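Local coordinates for protein luciferase-like enzymeAMP-CoA-ligase (Zophobas atratus, PDB 4W8O) that probably activates carboxylic acids as acyl-adenylates for transfer to coenzyme A, as a luciferase-like member of the ANL superfamily of adenylating enzymes, at residues 73-78 with 85-90; 53-58 with 90-95; 142-147 with 151-156; 223-226 with 230-233. All coordinates share one frame; numbering follows the deposited sequence.

In the fold
Contacts 1, 2 and 3 gather around helix 85-92 and the mixed sheet that carries strands 72-76, 120-124 and 143-147. Contact 1 sets the helix on the sheet; contact 2, about 10 Å away between centres, joins its far end to helix 48-64. Along the chain, contact 1 lies within the span of contact 2, sharing Ser90 with it, and contacts 3 and 4 follow in turn. Contact 3 lies at the edge of the same sheet, about 13 Å from contact 1 between centres, with Phe147 and Phe156 packed on Pro86. Contact 4 follows strand 218-221 of the other large mixed sheet; its Met231 touches Leu87, so helix 228-239 meets helix 85-92 within this AMP-binding fold.

Contact 1. Residues 73-78 with 85-90; sequences VCFCST and IPLIAS
Pro86, in the first turn of helix 85-92, meets the Phe75 ring of strand 72-76, and the two elements belong to a beta-alpha-beta unit completed by the parallel strand 96-99. Strand and helix run nearly antiparallel, with axes 167° apart and 9.3 Å at their closest. No hydrogen bond crosses between them, so side-chain packing does the joining. The proline CB comes in at the ring edge, in its plane, 3.8 Å from Phe75 CE2. Leu87, next along, takes a face instead: its CB lies 4.1 Å from the Phe75 ring centroid and 23° off the normal, a CH-pi contact offset toward the rim. With Phe75 CG anti to the carbonyl carbon (chi1 -55°), the ring extends until CZ presses on the helix backbone, 3.3 Å from Leu87 CA. Phe122 of strand 120-124 meets the same ring at a shallow angle between planes. A serine in place of Phe75 is likely to open a gap between strand and helix, leaving Leu87 CB without the aromatic surface beneath it. Ile88 and Ala89 turn to helix 48-64. Ser90 swings back to the sheet: its OG donates to Pro86 O at 2.8 Å, and that carbonyl also accepts from Ser90 N. The hydroxyl oxygen, already tied to its own helix, sits against both methyls of Val73, 3.5 Å from CG1 and from CG2.

Contact 2. Residues 53-58 with 90-95; sequences TRSTRV and SSYLGA
Tyr92 reaches from the end of helix 85-92 to Ser55 on helix 48-64 and presents the edge of its ring, not a face. Its phenol OH donates to Ser55 OG at 2.8 Å, the one hydrogen bond between the two segments. The serine oxygen lies close to the ring plane, and it also nears the rim, 3.2 Å from Tyr92 CE2. Ser55 CB stands farther off that plane, at the rim and 3.6 Å from the same CE2, so the serine meets the ring corner with carbon as well as oxygen. The torsion of Ser55 places OG between its backbone N and carbonyl carbon (chi1 60°), where it is also hydrogen-bonded to Val51 O and Lys52 O of its own helix. Accepting from the tyrosine leaves its single hydrogen to be shared between those two carbonyls or directed to one of them, which would limit how the hydroxyl turns.

Thr56 stands roughly at right angles to the tyrosine side chain. Its backbone N lies in the ring plane at the edge, 3.9 Å from Tyr92 CE2, while its OG1 is hydrogen-bonded to Lys52 O. Just beyond the tyrosine, helix 85-92 ends in a Schellman motif: Ala95 N bonds back to Ser90 O and Gly94 N to Ser91 O, with Gly94 at positive phi.

Phe25 of helix 20-30 meets the Tyr92 ring edge-to-face, and Ala59 of helix 48-64 touches it too. The tyrosine thus lies where three helices come together, before the chain turns into strand 96-99.

Contact 3. Residues 142-147 with 151-156; sequences CEIIVF and TKHGTF
Ile145 lies beside Gly154 and Val146 beside Thr155 in parallel beta bridges, with Val146 N donating to Gly154 O at 2.9 Å and a nearly straight 170°. Phe156 N donates in turn to Val146 O, also at 2.9 Å, though less linearly at 150°. Thr155 OG1 is spent on the next element, capping helix 156-159 through Glu158 N.

At the other end a water accepts from Ile144 N and is hydrogen-bonded to His153 ND1, lying in the plane of the imidazole at its edge. Glu132 of helix 128-138 takes up NE2, so both ring nitrogens have partners. His153 CG is anti to the carbonyl carbon (chi1 -49°), which lays the ring against Ile144; CB of that residue lies over one face, 4.0 Å from the centroid, and Lys152 CB over the opposite one. With an alanine here, Glu132 is likely to lose its imidazole partner and the water one of its links. Further on, Phe147 and Phe156 meet obliquely.

Two backbone bonds thus fasten the edge strand and the residue after it, while the preceding histidine bonds through its nitrogens and packs its pi faces against aliphatic carbons.

Contact 4. Residues 223-226 with 230-233; sequences TTMY and GMAI
Met225 and Gly230 come together where the loop after strand 218-221 turns back on helix 228-239, and the methionine side chain carries much of the contact. Its CB and CG serve as the arm: CG is anti to the carbonyl carbon (chi1 -65°), and the chain then bends at chi2 (-64°) to curl over the helix. SD rests on the Gly230 peptide, 3.5 Å from both its C and its O. It also approaches the other sulfur, with Met225 SD 4.0 Å from Met231 SD. The terminal CE stays beside the same carbonyl, 3.8 Å from Gly230 O, in a region where the side chain also touches Asn99 and Arg244.

The backbones lie close here. A CB built on Gly230 would fall only 2.5 Å from Thr224 O, so the missing side chain is what lets loop and helix approach. Met225 O in turn packs on Met231 CG at 3.4 Å.

Ala232, on this helix, lines the pocket that holds a polyethylene glycol molecule. Between the two segments themselves no hydrogen bond forms: sulfur and methylene pack against peptide groups by van der Waals contact, while the polar bonds of Thr223 OG1 go to Thr229 OG1 and His221 ND1.

Contact 1. Residues 73-78 with 85-90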
loop_
_atom_site.group_PDB
_atom_site.type_symbol
_atom_site.label_atom_id
_atom_site.label_comp_id
_atom_site.label_asym_id
_atom_site.label_seq_id
_atom_site.Cartn_x
_atom_site.Cartn_y
_atom_site.Cartn_z
ATOM N N VAL A 73 -13.099 10.624 -3.393
ATOM C CA VAL A 73 -13.518 9.668 -4.401
ATOM C C VAL A 73 -13.167 8.279 -3.881
ATOM O O VAL A 73 -12.030 8.011 -3.486
ATOM C CB VAL A 73 -12.846 9.901 -5.765
ATOM C CG1 VAL A 73 -13.368 8.900 -6.787
ATOM C CG2 VAL A 73 -13.094 11.322 -6.243
ATOM N N CYS A 74 -14.164 7.408 -3.886
ATOM C CA CYS A 74 -14.048 6.094 -3.300
ATOM C C CYS A 74 -14.021 4.993 -4.359
ATOM O O CYS A 74 -14.551 5.168 -5.455
ATOM C CB CYS A 74 -15.228 5.903 -2.369
ATOM S SG CYS A 74 -15.056 4.504 -1.274
ATOM N N PHE A 75 -13.392 3.871 -4.033
ATOM C CA PHE A 75 -13.238 2.745 -4.955
ATOM C C PHE A 75 -13.565 1.435 -4.251
ATOM O O PHE A 75 -13.094 1.188 -3.139
ATOM C CB PHE A 75 -11.810 2.718 -5.518
ATOM C CG PHE A 75 -11.428 4.004 -6.164
ATOM C CD1 PHE A 75 -10.933 5.044 -5.404
ATOM C CD2 PHE A 75 -11.659 4.207 -7.517
ATOM C CE1 PHE A 75 -10.637 6.263 -5.986
ATOM C CE2 PHE A 75 -11.364 5.417 -8.102
ATOM C CZ PHE A 75 -10.861 6.446 -7.343
ATOM N N CYS A 76 -14.400 0.615 -4.881
ATOM C CA CYS A 76 -14.660 -0.746 -4.400
ATOM C C CYS A 76 -14.503 -1.762 -5.531
ATOM O O CYS A 76 -15.451 -2.048 -6.274
ATOM C CB CYS A 76 -16.048 -0.852 -3.783
ATOM S SG CYS A 76 -16.270 -2.408 -2.894
ATOM N N SER A 77 -13.298 -2.308 -5.657
ATOM C CA SER A 77 -12.994 -3.218 -6.746
ATOM C C SER A 77 -11.774 -4.072 -6.428
ATOM O O SER A 77 -10.849 -3.618 -5.752
ATOM C CB SER A 77 -12.745 -2.425 -8.032
ATOM O OG SER A 77 -12.328 -3.258 -9.101
ATOM N N THR A 78 -11.793 -5.314 -6.907
ATOM C CA THR A 78 -10.595 -6.123 -6.992
ATOM C C THR A 78 -9.649 -5.495 -8.019
ATOM O O THR A 78 -9.998 -4.527 -8.704
ATOM C CB THR A 78 -10.920 -7.571 -7.407
ATOM O OG1 THR A 78 -11.789 -7.566 -8.543
ATOM C CG2 THR A 78 -11.587 -8.328 -6.274
ATOM N N ILE A 85 -7.143 3.391 -12.619
ATOM C CA ILE A 85 -7.178 4.522 -13.572
ATOM C C ILE A 85 -7.921 5.745 -13.018
ATOM O O ILE A 85 -7.392 6.858 -13.071
ATOM C CB ILE A 85 -7.777 4.115 -14.946
ATOM C CG1 ILE A 85 -6.969 2.975 -15.583
ATOM C CG2 ILE A 85 -7.838 5.309 -15.890
ATOM C CD1 ILE A 85 -5.479 3.239 -15.711
ATOM N N PRO A 86 -9.146 5.547 -12.484
ATOM C CA PRO A 86 -9.869 6.686 -11.919
ATOM C C PRO A 86 -9.313 7.186 -10.574
ATOM O O PRO A 86 -9.576 8.328 -10.187
ATOM C CB PRO A 86 -11.310 6.170 -11.780
ATOM C CG PRO A 86 -11.213 4.685 -11.782
ATOM C CD PRO A 86 -9.926 4.295 -12.436
ATOM N N LEU A 87 -8.558 6.342 -9.877
ATOM C CA LEU A 87 -7.829 6.758 -8.682
ATOM C C LEU A 87 -6.709 7.732 -9.053
ATOM O O LEU A 87 -6.565 8.803 -8.439
ATOM C CB LEU A 87 -7.266 5.530 -7.955
ATOM C CG LEU A 87 -6.579 5.811 -6.620
ATOM C CD1 LEU A 87 -6.885 4.705 -5.618
ATOM C CD2 LEU A 87 -5.078 5.976 -6.768
ATOM N N ILE A 88 -5.926 7.351 -10.061
ATOM C CA ILE A 88 -4.856 8.192 -10.607
ATOM C C ILE A 88 -5.440 9.504 -11.109
ATOM O O ILE A 88 -4.902 10.577 -10.836
ATOM C CB ILE A 88 -4.132 7.473 -11.774
ATOM C CG1 ILE A 88 -3.311 6.289 -11.250
ATOM C CG2 ILE A 88 -3.232 8.428 -12.545
ATOM C CD1 ILE A 88 -3.037 5.228 -12.294
ATOM N N ALA A 89 -6.545 9.398 -11.851
ATOM C CA ALA A 89 -7.245 10.555 -12.401
ATOM C C ALA A 89 -7.703 11.510 -11.295
ATOM O O ALA A 89 -7.486 12.729 -11.374
ATOM C CB ALA A 89 -8.439 10.085 -13.228
ATOM N N SER A 90 -8.326 10.948 -10.262
ATOM C CA SER A 90 -8.790 11.726 -9.115
ATOM C C SER A 90 -7.626 12.423 -8.409
ATOM O O SER A 90 -7.739 13.582 -7.992
ATOM C CB SER A 90 -9.532 10.820 -8.130
ATOM O OG SER A 90 -10.745 10.351 -8.688
#

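Contact 2. Residues 53-58 with 90-95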
loop_
_atom_site.group_PDB
_atom_site.type_symbol
_atom_site.label_atom_id
_atom_site.label_comp_id
_atom_site.label_asym_id
_atom_site.label_seq_id
_atom_site.Cartn_x
_atom_site.Cartn_y
_atom_site.Cartn_z
ATOM N N THR A 53 -2.805 8.462 -20.810
ATOM C CA THR A 53 -3.866 8.884 -21.721
ATOM C C THR A 53 -5.249 8.636 -21.118
ATOM O O THR A 53 -6.102 9.528 -21.121
ATOM C CB THR A 53 -3.747 8.158 -23.075
ATOM O OG1 THR A 53 -2.488 8.483 -23.666
ATOM C CG2 THR A 53 -4.863 8.561 -24.029
ATOM N N ARG A 54 -5.464 7.433 -20.597
ATOM C CA ARG A 54 -6.778 7.068 -20.081
ATOM C C ARG A 54 -7.102 7.836 -18.799
ATOM O O ARG A 54 -8.213 8.337 -18.651
ATOM C CB ARG A 54 -6.885 5.561 -19.866
ATOM C CG ARG A 54 -6.749 4.752 -21.155
ATOM C CD ARG A 54 -7.440 3.398 -21.052
ATOM N NE ARG A 54 -6.841 2.545 -20.022
ATOM C CZ ARG A 54 -7.499 1.660 -19.267
ATOM N NH1 ARG A 54 -8.813 1.494 -19.383
ATOM N NH2 ARG A 54 -6.836 0.940 -18.365
ATOM N N SER A 55 -6.127 7.957 -17.901
ATOM C CA SER A 55 -6.327 8.684 -16.654
ATOM C C SER A 55 -6.556 10.182 -16.898
ATOM O O SER A 55 -7.344 10.802 -16.193
ATOM C CB SER A 55 -5.142 8.473 -15.698
ATOM O OG SER A 55 -3.926 8.927 -16.267
ATOM N N THR A 56 -5.863 10.756 -17.880
ATOM C CA THR A 56 -6.061 12.169 -18.232
ATOM C C THR A 56 -7.508 12.391 -18.688
ATOM O O THR A 56 -8.162 13.344 -18.261
ATOM C CB THR A 56 -5.058 12.629 -19.306
ATOM O OG1 THR A 56 -3.722 12.536 -18.786
ATOM C CG2 THR A 56 -5.330 14.069 -19.743
ATOM N N ARG A 57 -8.015 11.477 -19.510
ATOM C CA ARG A 57 -9.388 11.562 -20.005
ATOM C C ARG A 57 -10.411 11.408 -18.891
ATOM O O ARG A 57 -11.387 12.156 -18.841
ATOM C CB ARG A 57 -9.633 10.521 -21.095
ATOM C CG ARG A 57 -8.949 10.856 -22.403
ATOM C CD ARG A 57 -9.035 9.697 -23.368
ATOM N NE ARG A 57 -8.287 9.948 -24.590
ATOM C CZ ARG A 57 -8.159 9.067 -25.575
ATOM N NH1 ARG A 57 -8.716 7.865 -25.485
ATOM N NH2 ARG A 57 -7.462 9.387 -26.656
ATOM N N VAL A 58 -10.181 10.454 -17.990
ATOM C CA VAL A 58 -11.043 10.301 -16.823
ATOM C C VAL A 58 -11.038 11.571 -15.971
ATOM O O VAL A 58 -12.097 12.016 -15.529
ATOM C CB VAL A 58 -10.654 9.072 -15.975
ATOM C CG1 VAL A 58 -11.445 9.032 -14.677
ATOM C CG2 VAL A 58 -10.895 7.786 -16.755
ATOM N N SER A 90 -8.326 10.948 -10.262
ATOM C CA SER A 90 -8.790 11.726 -9.115
ATOM C C SER A 90 -7.626 12.423 -8.409
ATOM O O SER A 90 -7.739 13.582 -7.992
ATOM C CB SER A 90 -9.532 10.820 -8.130
ATOM O OG SER A 90 -10.745 10.351 -8.688
ATOM N N SER A 91 -6.506 11.714 -8.285
ATOM C CA SER A 91 -5.294 12.287 -7.714
ATOM C C SER A 91 -4.748 13.456 -8.534
ATOM O O SER A 91 -4.211 14.392 -7.960
ATOM C CB SER A 91 -4.224 11.213 -7.536
ATOM O OG SER A 91 -4.637 10.284 -6.548
ATOM N N TYR A 92 -4.888 13.411 -9.860
ATOM C CA TYR A 92 -4.488 14.548 -10.716
ATOM C C TYR A 92 -5.217 15.826 -10.312
ATOM O O TYR A 92 -4.663 16.921 -10.407
ATOM C CB TYR A 92 -4.780 14.302 -12.203
ATOM C CG TYR A 92 -3.992 13.210 -12.900
ATOM C CD1 TYR A 92 -2.777 12.742 -12.397
ATOM C CD2 TYR A 92 -4.442 12.686 -14.115
ATOM C CE1 TYR A 92 -2.058 11.759 -13.059
ATOM C CE2 TYR A 92 -3.730 11.703 -14.787
ATOM C CZ TYR A 92 -2.542 11.237 -14.256
ATOM O OH TYR A 92 -1.825 10.263 -14.911
ATOM N N LEU A 93 -6.461 15.680 -9.870
ATOM C CA LEU A 93 -7.278 16.819 -9.448
ATOM C C LEU A 93 -7.086 17.189 -7.982
ATOM O O LEU A 93 -7.717 18.128 -7.489
ATOM C CB LEU A 93 -8.751 16.523 -9.717
ATOM C CG LEU A 93 -9.067 16.160 -11.166
ATOM C CD1 LEU A 93 -10.550 15.880 -11.315
ATOM C CD2 LEU A 93 -8.630 17.271 -12.119
ATOM N N GLY A 94 -6.206 16.468 -7.286
ATOM C CA GLY A 94 -5.952 16.713 -5.877
ATOM C C GLY A 94 -7.049 16.206 -4.948
ATOM O O GLY A 94 -7.040 16.523 -3.757
ATOM N N ALA A 95 -7.994 15.427 -5.473
ATOM C CA ALA A 95 -9.068 14.867 -4.649
ATOM C C ALA A 95 -8.514 13.757 -3.736
ATOM O O ALA A 95 -7.462 13.161 -4.016
ATOM C CB ALA A 95 -10.201 14.338 -5.523
#

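Contact 3. Residues 142-147 with 151-156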
loop_
_atom_site.group_PDB
_atom_site.type_symbol
_atom_site.label_atom_id
_atom_site.label_comp_id
_atom_site.label_asym_id
_atom_site.label_seq_id
_atom_site.Cartn_x
_atom_site.Cartn_y
_atom_site.Cartn_z
ATOM N N CYS A 142 -24.749 9.529 -3.225
ATOM C CA CYS A 142 -23.431 9.397 -3.810
ATOM C C CYS A 142 -23.602 8.887 -5.222
ATOM O O CYS A 142 -24.406 7.993 -5.459
ATOM C CB CYS A 142 -22.590 8.400 -3.009
ATOM S SG CYS A 142 -20.896 8.167 -3.606
ATOM N N GLU A 143 -22.857 9.451 -6.162
ATOM C CA GLU A 143 -22.862 8.937 -7.519
ATOM C C GLU A 143 -22.083 7.618 -7.544
ATOM O O GLU A 143 -21.003 7.512 -6.951
ATOM C CB GLU A 143 -22.232 9.956 -8.470
ATOM C CG GLU A 143 -22.305 9.586 -9.942
ATOM C CD GLU A 143 -21.372 10.424 -10.804
ATOM O OE1 GLU A 143 -20.895 11.473 -10.336
ATOM O OE2 GLU A 143 -21.116 10.032 -11.960
ATOM N N ILE A 144 -22.647 6.616 -8.208
ATOM C CA ILE A 144 -21.963 5.350 -8.427
ATOM C C ILE A 144 -21.543 5.269 -9.889
ATOM O O ILE A 144 -22.313 5.618 -10.776
ATOM C CB ILE A 144 -22.868 4.152 -8.078
ATOM C CG1 ILE A 144 -23.140 4.117 -6.560
ATOM C CG2 ILE A 144 -22.223 2.851 -8.541
ATOM C CD1 ILE A 144 -24.245 3.163 -6.157
ATOM N N ILE A 145 -20.313 4.822 -10.135
ATOM C CA ILE A 145 -19.835 4.581 -11.494
ATOM C C ILE A 145 -19.309 3.149 -11.545
ATOM O O ILE A 145 -18.456 2.774 -10.746
ATOM C CB ILE A 145 -18.763 5.610 -11.912
ATOM C CG1 ILE A 145 -19.359 7.024 -11.884
ATOM C CG2 ILE A 145 -18.231 5.301 -13.303
ATOM C CD1 ILE A 145 -18.393 8.129 -12.254
ATOM N N VAL A 146 -19.837 2.353 -12.477
ATOM C CA VAL A 146 -19.570 0.917 -12.516
ATOM C C VAL A 146 -18.431 0.603 -13.481
ATOM O O VAL A 146 -18.365 1.167 -14.574
ATOM C CB VAL A 146 -20.840 0.134 -12.943
ATOM C CG1 VAL A 146 -20.553 -1.357 -13.094
ATOM C CG2 VAL A 146 -21.961 0.363 -11.943
ATOM N N PHE A 147 -17.528 -0.283 -13.061
ATOM C CA PHE A 147 -16.555 -0.884 -13.970
ATOM C C PHE A 147 -17.258 -1.962 -14.777
ATOM O O PHE A 147 -17.193 -3.141 -14.457
ATOM C CB PHE A 147 -15.371 -1.507 -13.214
ATOM C CG PHE A 147 -14.481 -0.506 -12.538
ATOM C CD1 PHE A 147 -13.690 0.352 -13.285
ATOM C CD2 PHE A 147 -14.428 -0.427 -11.148
ATOM C CE1 PHE A 147 -12.865 1.280 -12.667
ATOM C CE2 PHE A 147 -13.600 0.495 -10.522
ATOM C CZ PHE A 147 -12.817 1.358 -11.289
ATOM N N THR A 151 -27.220 0.655 -16.852
ATOM C CA THR A 151 -28.222 1.629 -17.280
ATOM C C THR A 151 -28.505 2.626 -16.155
ATOM O O THR A 151 -28.728 3.813 -16.395
ATOM C CB THR A 151 -29.543 0.930 -17.643
ATOM O OG1 THR A 151 -29.309 -0.012 -18.696
ATOM C CG2 THR A 151 -30.578 1.936 -18.096
ATOM N N LYS A 152 -28.506 2.111 -14.930
ATOM C CA LYS A 152 -28.926 2.853 -13.750
ATOM C C LYS A 152 -27.870 3.876 -13.333
ATOM O O LYS A 152 -28.199 4.993 -12.920
ATOM C CB LYS A 152 -29.166 1.854 -12.615
ATOM C CG LYS A 152 -30.013 2.341 -11.454
ATOM C CD LYS A 152 -30.020 1.293 -10.347
ATOM C CE LYS A 152 -31.216 1.437 -9.424
ATOM N NZ LYS A 152 -31.185 2.712 -8.655
ATOM N N HIS A 153 -26.606 3.474 -13.443
ATOM C CA HIS A 153 -25.469 4.297 -13.047
ATOM C C HIS A 153 -24.582 4.586 -14.246
ATOM O O HIS A 153 -24.719 3.963 -15.298
ATOM C CB HIS A 153 -24.639 3.565 -11.995
ATOM C CG HIS A 153 -25.447 3.004 -10.866
ATOM N ND1 HIS A 153 -25.984 3.792 -9.871
ATOM C CD2 HIS A 153 -25.806 1.733 -10.573
ATOM C CE1 HIS A 153 -26.642 3.031 -9.016
ATOM N NE2 HIS A 153 -26.549 1.777 -9.420
ATOM N N GLY A 154 -23.662 5.529 -14.072
ATOM C CA GLY A 154 -22.630 5.798 -15.072
ATOM C C GLY A 154 -21.646 4.645 -15.155
ATOM O O GLY A 154 -21.627 3.774 -14.291
ATOM N N THR A 155 -20.834 4.639 -16.204
ATOM C CA THR A 155 -19.873 3.559 -16.430
ATOM C C THR A 155 -18.468 4.112 -16.573
ATOM O O THR A 155 -18.284 5.275 -16.940
ATOM C CB THR A 155 -20.202 2.776 -17.710
ATOM O OG1 THR A 155 -20.075 3.642 -18.845
ATOM C CG2 THR A 155 -21.609 2.234 -17.654
ATOM N N PHE A 156 -17.481 3.268 -16.293
ATOM C CA PHE A 156 -16.083 3.643 -16.442
ATOM C C PHE A 156 -15.750 3.954 -17.903
ATOM O O PHE A 156 -15.029 4.908 -18.194
ATOM C CB PHE A 156 -15.167 2.532 -15.911
ATOM C CG PHE A 156 -13.720 2.728 -16.257
ATOM C CD1 PHE A 156 -12.960 3.691 -15.606
ATOM C CD2 PHE A 156 -13.121 1.967 -17.248
ATOM C CE1 PHE A 156 -11.626 3.884 -15.933
ATOM C CE2 PHE A 156 -11.790 2.153 -17.579
ATOM C CZ PHE A 156 -11.039 3.110 -16.916
HETATM O O HOH W 1 -25.253 6.593 -9.574
#

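Contact 4. Residues 223-226 with 230-233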
loop_
_atom_site.group_PDB
_atom_site.type_symbol
_atom_site.label_atom_id
_atom_site.label_comp_id
_atom_site.label_asym_id
_atom_site.label_seq_id
_atom_site.Cartn_x
_atom_site.Cartn_y
_atom_site.Cartn_z
ATOM N N THR A 223 -2.926 -8.437 -2.952
ATOM C CA THR A 223 -3.721 -7.551 -2.110
ATOM C C THR A 223 -4.407 -6.482 -2.935
ATOM O O THR A 223 -3.832 -5.948 -3.876
ATOM C CB THR A 223 -2.858 -6.816 -1.055
ATOM O OG1 THR A 223 -1.653 -6.325 -1.667
ATOM C CG2 THR A 223 -2.512 -7.746 0.107
ATOM N N THR A 224 -5.631 -6.155 -2.545
ATOM C CA THR A 224 -6.401 -5.090 -3.176
ATOM C C THR A 224 -5.917 -3.742 -2.670
ATOM O O THR A 224 -5.111 -3.677 -1.733
ATOM C CB THR A 224 -7.895 -5.232 -2.855
ATOM O OG1 THR A 224 -8.079 -5.203 -1.436
ATOM C CG2 THR A 224 -8.442 -6.542 -3.419
ATOM N N MET A 225 -6.424 -2.672 -3.281
ATOM C CA MET A 225 -5.991 -1.303 -2.964
ATOM C C MET A 225 -6.558 -0.798 -1.641
ATOM O O MET A 225 -6.187 0.267 -1.163
ATOM C CB MET A 225 -6.355 -0.349 -4.108
ATOM C CG MET A 225 -5.633 -0.641 -5.420
ATOM S SD MET A 225 -3.846 -0.424 -5.303
ATOM C CE MET A 225 -3.313 -1.246 -6.806
ATOM N N TYR A 226 -7.466 -1.566 -1.050
ATOM C CA TYR A 226 -7.890 -1.361 0.328
ATOM C C TYR A 226 -6.696 -1.362 1.289
ATOM O O TYR A 226 -6.650 -0.586 2.240
ATOM C CB TYR A 226 -8.843 -2.480 0.714
ATOM C CG TYR A 226 -9.268 -2.503 2.157
ATOM C CD1 TYR A 226 -10.178 -1.576 2.648
ATOM C CD2 TYR A 226 -8.783 -3.476 3.032
ATOM C CE1 TYR A 226 -10.584 -1.601 3.973
ATOM C CE2 TYR A 226 -9.196 -3.522 4.356
ATOM C CZ TYR A 226 -10.095 -2.580 4.821
ATOM O OH TYR A 226 -10.512 -2.608 6.128
ATOM N N GLY A 230 -1.133 -2.649 -1.200
ATOM C CA GLY A 230 -1.583 -2.422 -2.570
ATOM C C GLY A 230 -1.219 -1.024 -3.073
ATOM O O GLY A 230 -0.600 -0.871 -4.124
ATOM N N MET A 231 -1.613 -0.009 -2.310
ATOM C CA MET A 231 -1.374 1.387 -2.677
ATOM C C MET A 231 0.105 1.737 -2.658
ATOM O O MET A 231 0.580 2.449 -3.543
ATOM C CB MET A 231 -2.128 2.334 -1.722
ATOM C CG MET A 231 -3.621 2.410 -1.977
ATOM S SD MET A 231 -4.004 3.147 -3.579
ATOM C CE MET A 231 -3.439 4.831 -3.351
ATOM N N ALA A 232 0.829 1.251 -1.649
ATOM C CA ALA A 232 2.259 1.522 -1.550
ATOM C C ALA A 232 3.050 0.857 -2.699
ATOM O O ALA A 232 4.013 1.447 -3.216
ATOM C CB ALA A 232 2.801 1.108 -0.187
ATOM N N ILE A 233 2.642 -0.347 -3.115
ATOM C CA ILE A 233 3.316 -1.018 -4.240
ATOM C C ILE A 233 3.074 -0.228 -5.533
ATOM O O ILE A 233 4.004 0.023 -6.288
ATOM C CB ILE A 233 2.913 -2.502 -4.378
ATOM C CG1 ILE A 233 3.531 -3.329 -3.244
ATOM C CG2 ILE A 233 3.378 -3.080 -5.706
ATOM C CD1 ILE A 233 2.896 -4.692 -3.062
#